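Local coordinates for protein inorganic pyrophosphatase (Neisseria gonorrhoeae, PDB 5TEA) that probably catalyses the magnesium-dependent hydrolysis of inorganic pyrophosphate to two phosphate ions, working as a homohexamer, at residues Val28-Trp42 with Arg53-Phe67. Sequence-based numbering, arbitrary orientation.
Sequences VVNEIPAGSNHKIEW and RIEPAIFAKPTNYGF. Unlike the reference sequence in segment 53-67: I54 (reference Val).
V29 pairs with F67 through two antiparallel backbone hydrogen bonds, and its branched CB sits over one ring face, 4.0 Å from the centroid, a CH-pi contact. N30 faces G66, which, with no side chain, brings its CA within 3.1 Å of V29 O. E31 and I32 both donate their N-H to Y65 O, making a classic beta bulge. The extended E31 side chain passes the F67 ring edge, and its OE1 anti lone pair accepts from W42 N at 2.9 Å. I32 CB packs on Y65 CB, flanking a predicted substrate-binding tyrosine.

This pairing belongs to the curved beta-sheet core of family I pyrophosphatases. P33 to S36 form a type II turn, G35 suiting the positive phi; G35 N donates to K61 O and S36 O accepts from K61 N. N64 OD1 accepts from A34 N, above its carbonyl plane, and from L89 N, while ND2 donates to T85 OG1. N37 CG lies between backbone N and carbonyl carbon (chi1 65°), bringing ND2 to E55 O at 3.0 Å, tilted from the amide plane, while N37 O accepts from E55 N. In the adjoining hairpin, K39 lays CD 3.4 Å above the R53 guanidinium plane; salt bridges from E55 to R53 and D52 to K39 NZ probably help orient two cations predicted to bind the anionic substrate. W42 CB meets F67 CE1 at 3.4 Å, the rings near parallel (19°) but slid apart.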
ATOM      1  N   VAL B  28      17.378  14.816 -13.569  1.00 15.32           N
ATOM      2  CA  VAL B  28      15.921  14.903 -13.515  1.00 14.97           C
ATOM      3  C   VAL B  28      15.507  15.081 -12.064  1.00 18.89           C
ATOM      4  O   VAL B  28      16.061  14.434 -11.170  1.00 19.05           O
ATOM      5  CB  VAL B  28      15.260  13.643 -14.130  1.00 16.19           C
ATOM      6  CG1 VAL B  28      13.761  13.613 -13.847  1.00 20.27           C
ATOM      7  CG2 VAL B  28      15.510  13.641 -15.636  1.00 17.58           C
ATOM      8  N   VAL B  29      14.567  15.993 -11.822  1.00 20.01           N
ATOM      9  CA  VAL B  29      13.962  16.175 -10.508  1.00 17.17           C
ATOM     10  C   VAL B  29      12.544  15.616 -10.560  1.00 22.61           C
ATOM     11  O   VAL B  29      11.751  16.006 -11.425  1.00 19.44           O
ATOM     12  CB  VAL B  29      13.974  17.660 -10.091  1.00 20.86           C
ATOM     13  CG1 VAL B  29      13.154  17.878  -8.816  1.00 18.28           C
ATOM     14  CG2 VAL B  29      15.411  18.139  -9.886  1.00 22.16           C
ATOM     15  N   ASN B  30      12.218  14.694  -9.645  1.00 18.80           N
ATOM     16  CA  ASN B  30      10.906  14.052  -9.666  1.00 17.06           C
ATOM     17  C   ASN B  30       9.885  14.909  -8.932  1.00 18.45           C
ATOM     18  O   ASN B  30      10.137  15.366  -7.804  1.00 20.87           O
ATOM     19  CB  ASN B  30      10.946  12.657  -9.035  1.00 16.83           C
ATOM     20  CG  ASN B  30       9.678  11.857  -9.322  1.00 18.59           C
ATOM     21  OD1 ASN B  30       9.335  11.620 -10.479  1.00 18.27           O
ATOM     22  ND2 ASN B  30       8.978  11.440  -8.268  1.00 16.75           N
ATOM     23  N   GLU B  31       8.729  15.120  -9.562  1.00 15.85           N
ATOM     24  CA  GLU B  31       7.635  15.854  -8.912  1.00 16.83           C
ATOM     25  C   GLU B  31       6.482  14.970  -8.463  1.00 15.05           C
ATOM     26  O   GLU B  31       5.918  15.208  -7.393  1.00 16.79           O
ATOM     27  CB  GLU B  31       7.077  16.938  -9.843  1.00 20.88           C
ATOM     28  CG  GLU B  31       8.081  18.013 -10.235  1.00 20.84           C
ATOM     29  CD  GLU B  31       7.689  18.725 -11.513  1.00 22.41           C
ATOM     30  OE1 GLU B  31       7.479  19.949 -11.464  1.00 21.36           O
ATOM     31  OE2 GLU B  31       7.604  18.060 -12.572  1.00 19.76           O
ATOM     32  N   ILE B  32       6.079  13.983  -9.266  1.00 16.72           N
ATOM     33  CA  ILE B  32       4.865  13.217  -9.018  1.00 16.61           C
ATOM     34  C   ILE B  32       5.199  11.733  -9.050  1.00 16.22           C
ATOM     35  O   ILE B  32       5.682  11.236 -10.070  1.00 17.92           O
ATOM     36  CB  ILE B  32       3.766  13.505 -10.055  1.00 13.87           C
ATOM     37  CG1 ILE B  32       3.429  14.997 -10.115  1.00 14.22           C
ATOM     38  CG2 ILE B  32       2.503  12.707  -9.680  1.00 15.11           C
ATOM     39  CD1 ILE B  32       2.446  15.353 -11.283  1.00 15.57           C
ATOM     40  N   PRO B  33       4.913  10.976  -7.995  1.00 16.71           N
ATOM     41  CA  PRO B  33       5.043   9.512  -8.076  1.00 17.04           C
ATOM     42  C   PRO B  33       4.061   8.915  -9.073  1.00 20.61           C
ATOM     43  O   PRO B  33       2.902   9.332  -9.158  1.00 16.41           O
ATOM     44  CB  PRO B  33       4.704   9.048  -6.654  1.00 15.88           C
ATOM     45  CG  PRO B  33       4.798  10.299  -5.788  1.00 18.50           C
ATOM     46  CD  PRO B  33       4.399  11.413  -6.684  1.00 16.20           C
ATOM     47  N   ALA B  34       4.529   7.913  -9.815  1.00 17.51           N
ATOM     48  CA  ALA B  34       3.624   7.125 -10.640  1.00 12.05           C
ATOM     49  C   ALA B  34       2.466   6.622  -9.793  1.00 16.45           C
ATOM     50  O   ALA B  34       2.657   6.232  -8.642  1.00 15.21           O
ATOM     51  CB  ALA B  34       4.359   5.926 -11.239  1.00 16.92           C
ATOM     52  N   GLY B  35       1.268   6.614 -10.374  1.00 18.14           N
ATOM     53  CA  GLY B  35       0.078   6.185  -9.673  1.00 21.08           C
ATOM     54  C   GLY B  35      -0.600   7.238  -8.822  1.00 23.38           C
ATOM     55  O   GLY B  35      -1.654   6.951  -8.238  1.00 19.02           O
ATOM     56  N   SER B  36      -0.044   8.444  -8.726  1.00 18.82           N
ATOM     57  CA  SER B  36      -0.655   9.515  -7.944  1.00 19.48           C
ATOM     58  C   SER B  36      -1.592  10.357  -8.806  1.00 18.29           C
ATOM     59  O   SER B  36      -1.304  10.626  -9.976  1.00 20.92           O
ATOM     60  CB  SER B  36       0.430  10.406  -7.329  1.00 21.07           C
ATOM     61  OG  SER B  36      -0.131  11.509  -6.650  1.00 24.22           O
ATOM     62  N   ASN B  37      -2.730  10.774  -8.230  1.00 16.90           N
ATOM     63  CA  ASN B  37      -3.572  11.771  -8.888  1.00 19.94           C
ATOM     64  C   ASN B  37      -3.372  13.163  -8.306  1.00 19.55           C
ATOM     65  O   ASN B  37      -4.249  14.028  -8.444  1.00 19.29           O
ATOM     66  CB  ASN B  37      -5.056  11.381  -8.843  1.00 22.60           C
ATOM     67  CG  ASN B  37      -5.620  11.350  -7.428  1.00 23.20           C
ATOM     68  OD1 ASN B  37      -4.918  11.014  -6.480  1.00 28.60           O
ATOM     69  ND2 ASN B  37      -6.907  11.695  -7.285  1.00 16.73           N
ATOM     70  N   HIS B  38      -2.238  13.399  -7.654  1.00 18.86           N
ATOM     71  CA  HIS B  38      -1.912  14.715  -7.124  1.00 16.09           C
ATOM     72  C   HIS B  38      -1.028  15.434  -8.131  1.00 20.70           C
ATOM     73  O   HIS B  38       0.058  14.949  -8.462  1.00 20.85           O
ATOM     74  CB  HIS B  38      -1.225  14.605  -5.774  1.00 15.69           C
ATOM     75  CG  HIS B  38      -2.125  14.053  -4.703  1.00 17.46           C
ATOM     76  ND1 HIS B  38      -1.677  13.699  -3.449  1.00 23.65           N
ATOM     77  CD2 HIS B  38      -3.447  13.766  -4.728  1.00 21.80           C
ATOM     78  CE1 HIS B  38      -2.692  13.237  -2.737  1.00 25.81           C
ATOM     79  NE2 HIS B  38      -3.777  13.268  -3.489  1.00 19.98           N
ATOM     80  N   LYS B  39      -1.501  16.560  -8.641  1.00 18.66           N
ATOM     81  CA  LYS B  39      -0.684  17.324  -9.587  1.00 20.75           C
ATOM     82  C   LYS B  39       0.279  18.187  -8.788  1.00 25.32           C
ATOM     83  O   LYS B  39      -0.068  19.280  -8.332  1.00 22.71           O
ATOM     84  CB  LYS B  39      -1.534  18.178 -10.512  1.00 22.09           C
ATOM     85  CG  LYS B  39      -0.672  18.932 -11.526  1.00 24.35           C
ATOM     86  CD  LYS B  39      -1.522  19.934 -12.292  1.00 24.46           C
ATOM     87  CE  LYS B  39      -0.697  20.627 -13.362  1.00 43.26           C
ATOM     88  NZ  LYS B  39       0.674  20.940 -12.880  1.00 50.04           N
ATOM     89  N   ILE B  40       1.500  17.699  -8.637  1.00 18.77           N
ATOM     90  CA  ILE B  40       2.533  18.369  -7.870  1.00 23.40           C
ATOM     91  C   ILE B  40       3.515  18.979  -8.855  1.00 25.18           C
ATOM     92  O   ILE B  40       3.887  18.347  -9.848  1.00 21.72           O
ATOM     93  CB  ILE B  40       3.218  17.387  -6.900  1.00 20.30           C
ATOM     94  CG1 ILE B  40       2.176  16.861  -5.909  1.00 24.96           C
ATOM     95  CG2 ILE B  40       4.368  18.062  -6.145  1.00 21.87           C
ATOM     96  CD1 ILE B  40       2.644  15.655  -5.119  1.00 25.88           C
ATOM     97  N   GLU B  41       3.889  20.223  -8.604  1.00 21.39           N
ATOM     98  CA  GLU B  41       4.783  20.973  -9.468  1.00 22.73           C
ATOM     99  C   GLU B  41       5.855  21.631  -8.618  1.00 24.90           C
ATOM    100  O   GLU B  41       5.569  22.135  -7.529  1.00 23.79           O
ATOM    101  CB  GLU B  41       3.996  22.036 -10.236  1.00 31.75           C
ATOM    102  CG  GLU B  41       4.645  22.527 -11.504  1.00 42.99           C
ATOM    103  CD  GLU B  41       3.796  23.589 -12.192  1.00 57.91           C
ATOM    104  OE1 GLU B  41       2.974  24.241 -11.497  1.00 50.93           O
ATOM    105  OE2 GLU B  41       3.944  23.757 -13.425  1.00 64.08           O
ATOM    106  N   TRP B  42       7.087  21.619  -9.108  1.00 23.59           N
ATOM    107  CA  TRP B  42       8.127  22.441  -8.506  1.00 19.97           C
ATOM    108  C   TRP B  42       7.831  23.902  -8.791  1.00 25.67           C
ATOM    109  O   TRP B  42       7.725  24.309  -9.952  1.00 30.82           O
ATOM    110  CB  TRP B  42       9.494  22.050  -9.067  1.00 20.54           C
ATOM    111  CG  TRP B  42      10.613  22.962  -8.693  1.00 27.91           C
ATOM    112  CD1 TRP B  42      11.257  23.857  -9.509  1.00 32.45           C
ATOM    113  CD2 TRP B  42      11.250  23.055  -7.416  1.00 30.06           C
ATOM    114  NE1 TRP B  42      12.248  24.502  -8.812  1.00 38.18           N
ATOM    115  CE2 TRP B  42      12.268  24.027  -7.526  1.00 35.81           C
ATOM    116  CE3 TRP B  42      11.054  22.417  -6.189  1.00 24.30           C
ATOM    117  CZ2 TRP B  42      13.087  24.373  -6.455  1.00 38.22           C
ATOM    118  CZ3 TRP B  42      11.874  22.760  -5.124  1.00 27.32           C
ATOM    119  CH2 TRP B  42      12.875  23.729  -5.264  1.00 34.90           C
ATOM    120  N   ARG B  53      -3.422  20.890  -7.708  1.00 24.57           N
ATOM    121  CA  ARG B  53      -4.808  20.444  -7.685  1.00 21.27           C
ATOM    122  C   ARG B  53      -4.853  18.932  -7.543  1.00 19.67           C
ATOM    123  O   ARG B  53      -3.849  18.245  -7.734  1.00 19.88           O
ATOM    124  CB  ARG B  53      -5.554  20.875  -8.954  1.00 21.70           C
ATOM    125  CG  ARG B  53      -5.001  20.263 -10.223  1.00 23.38           C
ATOM    126  CD  ARG B  53      -5.771  20.789 -11.420  1.00 32.52           C
ATOM    127  NE  ARG B  53      -5.417  20.082 -12.645  1.00 44.30           N
ATOM    128  CZ  ARG B  53      -4.675  20.595 -13.621  1.00 55.61           C
ATOM    129  NH1 ARG B  53      -4.207  21.832 -13.523  1.00 55.99           N
ATOM    130  NH2 ARG B  53      -4.409  19.868 -14.699  1.00 60.15           N
ATOM    131  N   ILE B  54      -6.035  18.426  -7.167  1.00 19.00           N
ATOM    132  CA  ILE B  54      -6.336  17.001  -7.230  1.00 19.04           C
ATOM    133  C   ILE B  54      -6.905  16.689  -8.609  1.00 19.53           C
ATOM    134  O   ILE B  54      -7.880  17.318  -9.043  1.00 21.21           O
ATOM    135  CB  ILE B  54      -7.338  16.597  -6.131  1.00 16.96           C
ATOM    136  CG1 ILE B  54      -6.908  17.146  -4.757  1.00 20.19           C
ATOM    137  CG2 ILE B  54      -7.511  15.064  -6.120  1.00 19.99           C
ATOM    138  CD1 ILE B  54      -5.674  16.499  -4.156  1.00 18.92           C
ATOM    139  N   GLU B  55      -6.305  15.711  -9.302  1.00 19.70           N
ATOM    140  CA  GLU B  55      -6.803  15.294 -10.607  1.00 21.37           C
ATOM    141  C   GLU B  55      -7.827  14.178 -10.436  1.00 20.14           C
ATOM    142  O   GLU B  55      -7.879  13.546  -9.385  1.00 18.14           O
ATOM    143  CB  GLU B  55      -5.642  14.805 -11.473  1.00 24.09           C
ATOM    144  CG  GLU B  55      -4.542  15.839 -11.706  1.00 28.17           C
ATOM    145  CD  GLU B  55      -4.862  16.821 -12.811  1.00 41.29           C
ATOM    146  OE1 GLU B  55      -6.059  17.068 -13.069  1.00 41.55           O
ATOM    147  OE2 GLU B  55      -3.906  17.345 -13.429  1.00 49.73           O
ATOM    148  N   PRO B  56      -8.656  13.905 -11.445  1.00 21.70           N
ATOM    149  CA  PRO B  56      -9.538  12.731 -11.368  1.00 20.82           C
ATOM    150  C   PRO B  56      -8.737  11.459 -11.094  1.00 21.28           C
ATOM    151  O   PRO B  56      -7.685  11.220 -11.691  1.00 17.64           O
ATOM    152  CB  PRO B  56     -10.201  12.693 -12.752  1.00 19.23           C
ATOM    153  CG  PRO B  56     -10.173  14.144 -13.197  1.00 22.89           C
ATOM    154  CD  PRO B  56      -8.849  14.656 -12.701  1.00 24.07           C
ATOM    155  N   ALA B  57      -9.242  10.649 -10.160  1.00 19.36           N
ATOM    156  CA  ALA B  57      -8.561   9.425  -9.767  1.00 21.76           C
ATOM    157  C   ALA B  57      -8.350   8.480 -10.942  1.00 21.02           C
ATOM    158  O   ALA B  57      -7.355   7.754 -10.976  1.00 20.64           O
ATOM    159  CB  ALA B  57      -9.348   8.723  -8.655  1.00 25.44           C
ATOM    160  N   ILE B  58      -9.260   8.478 -11.920  1.00 21.61           N
ATOM    161  CA  ILE B  58      -9.080   7.625 -13.086  1.00 23.48           C
ATOM    162  C   ILE B  58      -7.912   8.067 -13.946  1.00 23.34           C
ATOM    163  O   ILE B  58      -7.508   7.328 -14.844  1.00 26.01           O
ATOM    164  CB  ILE B  58     -10.348   7.584 -13.961  1.00 22.45           C
ATOM    165  CG1 ILE B  58     -10.756   9.004 -14.363  1.00 19.87           C
ATOM    166  CG2 ILE B  58     -11.493   6.885 -13.212  1.00 21.33           C
ATOM    167  CD1 ILE B  58     -11.774   9.038 -15.466  1.00 22.04           C
ATOM    168  N   PHE B  59      -7.364   9.254 -13.698  1.00 25.41           N
ATOM    169  CA  PHE B  59      -6.234   9.776 -14.458  1.00 19.77           C
ATOM    170  C   PHE B  59      -4.978   9.898 -13.596  1.00 19.58           C
ATOM    171  O   PHE B  59      -4.237  10.879 -13.690  1.00 22.51           O
ATOM    172  CB  PHE B  59      -6.587  11.123 -15.084  1.00 21.03           C
ATOM    173  CG  PHE B  59      -7.704  11.056 -16.096  1.00 19.40           C
ATOM    174  CD1 PHE B  59      -7.732  10.048 -17.050  1.00 25.55           C
ATOM    175  CD2 PHE B  59      -8.737  11.990 -16.081  1.00 20.41           C
ATOM    176  CE1 PHE B  59      -8.739   9.983 -17.990  1.00 22.70           C
ATOM    177  CE2 PHE B  59      -9.756  11.932 -17.026  1.00 22.86           C
ATOM    178  CZ  PHE B  59      -9.767  10.921 -17.974  1.00 22.55           C
ATOM    179  N   ALA B  60      -4.710   8.899 -12.756  1.00 21.32           N
ATOM    180  CA  ALA B  60      -3.435   8.851 -12.050  1.00 19.69           C
ATOM    181  C   ALA B  60      -2.298   8.802 -13.061  1.00 20.17           C
ATOM    182  O   ALA B  60      -2.437   8.241 -14.153  1.00 22.25           O
ATOM    183  CB  ALA B  60      -3.363   7.631 -11.129  1.00 23.13           C
ATOM    184  N   LYS B  61      -1.178   9.421 -12.711  1.00 20.26           N
ATOM    185  CA  LYS B  61      -0.045   9.456 -13.635  1.00 21.39           C
ATOM    186  C   LYS B  61       0.434   8.038 -13.934  1.00 20.34           C
ATOM    187  O   LYS B  61       0.658   7.256 -12.999  1.00 19.31           O
ATOM    188  CB  LYS B  61       1.115  10.274 -13.062  1.00 21.94           C
ATOM    189  CG  LYS B  61       0.876  11.767 -13.017  1.00 30.67           C
ATOM    190  CD  LYS B  61       0.640  12.341 -14.418  1.00 40.89           C
ATOM    191  CE  LYS B  61      -0.464  13.403 -14.417  1.00 47.16           C
ATOM    192  NZ  LYS B  61      -0.933  13.755 -15.797  1.00 49.04           N
ATOM    193  N   PRO B  62       0.612   7.670 -15.212  1.00 21.10           N
ATOM    194  CA  PRO B  62       1.061   6.304 -15.522  1.00 19.74           C
ATOM    195  C   PRO B  62       2.550   6.085 -15.318  1.00 20.65           C
ATOM    196  O   PRO B  62       2.977   4.922 -15.237  1.00 20.82           O
ATOM    197  CB  PRO B  62       0.678   6.139 -17.006  1.00 18.97           C
ATOM    198  CG  PRO B  62       0.743   7.549 -17.557  1.00 19.23           C
ATOM    199  CD  PRO B  62       0.273   8.433 -16.428  1.00 17.88           C
ATOM    200  N   THR B  63       3.354   7.150 -15.263  1.00 16.67           N
ATOM    201  CA  THR B  63       4.778   7.075 -14.947  1.00 17.24           C
ATOM    202  C   THR B  63       5.070   8.118 -13.886  1.00 15.91           C
ATOM    203  O   THR B  63       4.232   8.959 -13.590  1.00 14.54           O
ATOM    204  CB  THR B  63       5.664   7.366 -16.166  1.00 18.22           C
ATOM    205  OG1 THR B  63       5.603   8.772 -16.451  1.00 17.24           O
ATOM    206  CG2 THR B  63       5.174   6.579 -17.388  1.00 17.60           C
ATOM    207  N   ASN B  64       6.280   8.094 -13.333  1.00 15.29           N
ATOM    208  CA  ASN B  64       6.689   9.238 -12.530  1.00 13.67           C
ATOM    209  C   ASN B  64       6.782  10.452 -13.444  1.00 16.30           C
ATOM    210  O   ASN B  64       6.991  10.323 -14.656  1.00 21.36           O
ATOM    211  CB  ASN B  64       8.029   8.976 -11.839  1.00 12.78           C
ATOM    212  CG  ASN B  64       8.027   7.696 -11.047  1.00 18.16           C
ATOM    213  OD1 ASN B  64       7.446   7.624  -9.948  1.00 17.56           O
ATOM    214  ND2 ASN B  64       8.688   6.674 -11.579  1.00 17.87           N
ATOM    215  N   TYR B  65       6.605  11.637 -12.863  1.00 16.23           N
ATOM    216  CA  TYR B  65       6.569  12.872 -13.634  1.00 19.25           C
ATOM    217  C   TYR B  65       7.558  13.859 -13.037  1.00 22.56           C
ATOM    218  O   TYR B  65       7.508  14.138 -11.836  1.00 17.33           O
ATOM    219  CB  TYR B  65       5.155  13.459 -13.624  1.00 16.66           C
ATOM    220  CG  TYR B  65       4.867  14.501 -14.679  1.00 20.51           C
ATOM    221  CD1 TYR B  65       4.388  14.135 -15.936  1.00 19.43           C
ATOM    222  CD2 TYR B  65       5.021  15.856 -14.405  1.00 19.22           C
ATOM    223  CE1 TYR B  65       4.103  15.086 -16.894  1.00 19.68           C
ATOM    224  CE2 TYR B  65       4.726  16.817 -15.364  1.00 23.51           C
ATOM    225  CZ  TYR B  65       4.267  16.419 -16.602  1.00 25.26           C
ATOM    226  OH  TYR B  65       3.961  17.353 -17.562  1.00 22.12           O
ATOM    227  N   GLY B  66       8.462  14.382 -13.860  1.00 18.69           N
ATOM    228  CA  GLY B  66       9.433  15.331 -13.338  1.00 21.76           C
ATOM    229  C   GLY B  66       9.855  16.401 -14.322  1.00 16.10           C
ATOM    230  O   GLY B  66       9.173  16.626 -15.324  1.00 15.00           O
ATOM    231  N   PHE B  67      10.992  17.054 -14.074  1.00 18.73           N
ATOM    232  CA  PHE B  67      11.466  18.067 -15.011  1.00 15.73           C
ATOM    233  C   PHE B  67      12.985  18.056 -15.066  1.00 15.51           C
ATOM    234  O   PHE B  67      13.658  17.496 -14.201  1.00 16.98           O
ATOM    235  CB  PHE B  67      10.971  19.468 -14.640  1.00 17.35           C
ATOM    236  CG  PHE B  67      11.594  20.036 -13.390  1.00 17.71           C
ATOM    237  CD1 PHE B  67      11.084  19.714 -12.131  1.00 22.04           C
ATOM    238  CD2 PHE B  67      12.665  20.913 -13.467  1.00 19.08           C
ATOM    239  CE1 PHE B  67      11.641  20.250 -10.977  1.00 20.52           C
ATOM    240  CE2 PHE B  67      13.233  21.445 -12.306  1.00 22.72           C
ATOM    241  CZ  PHE B  67      12.715  21.114 -11.064  1.00 24.68           C
TER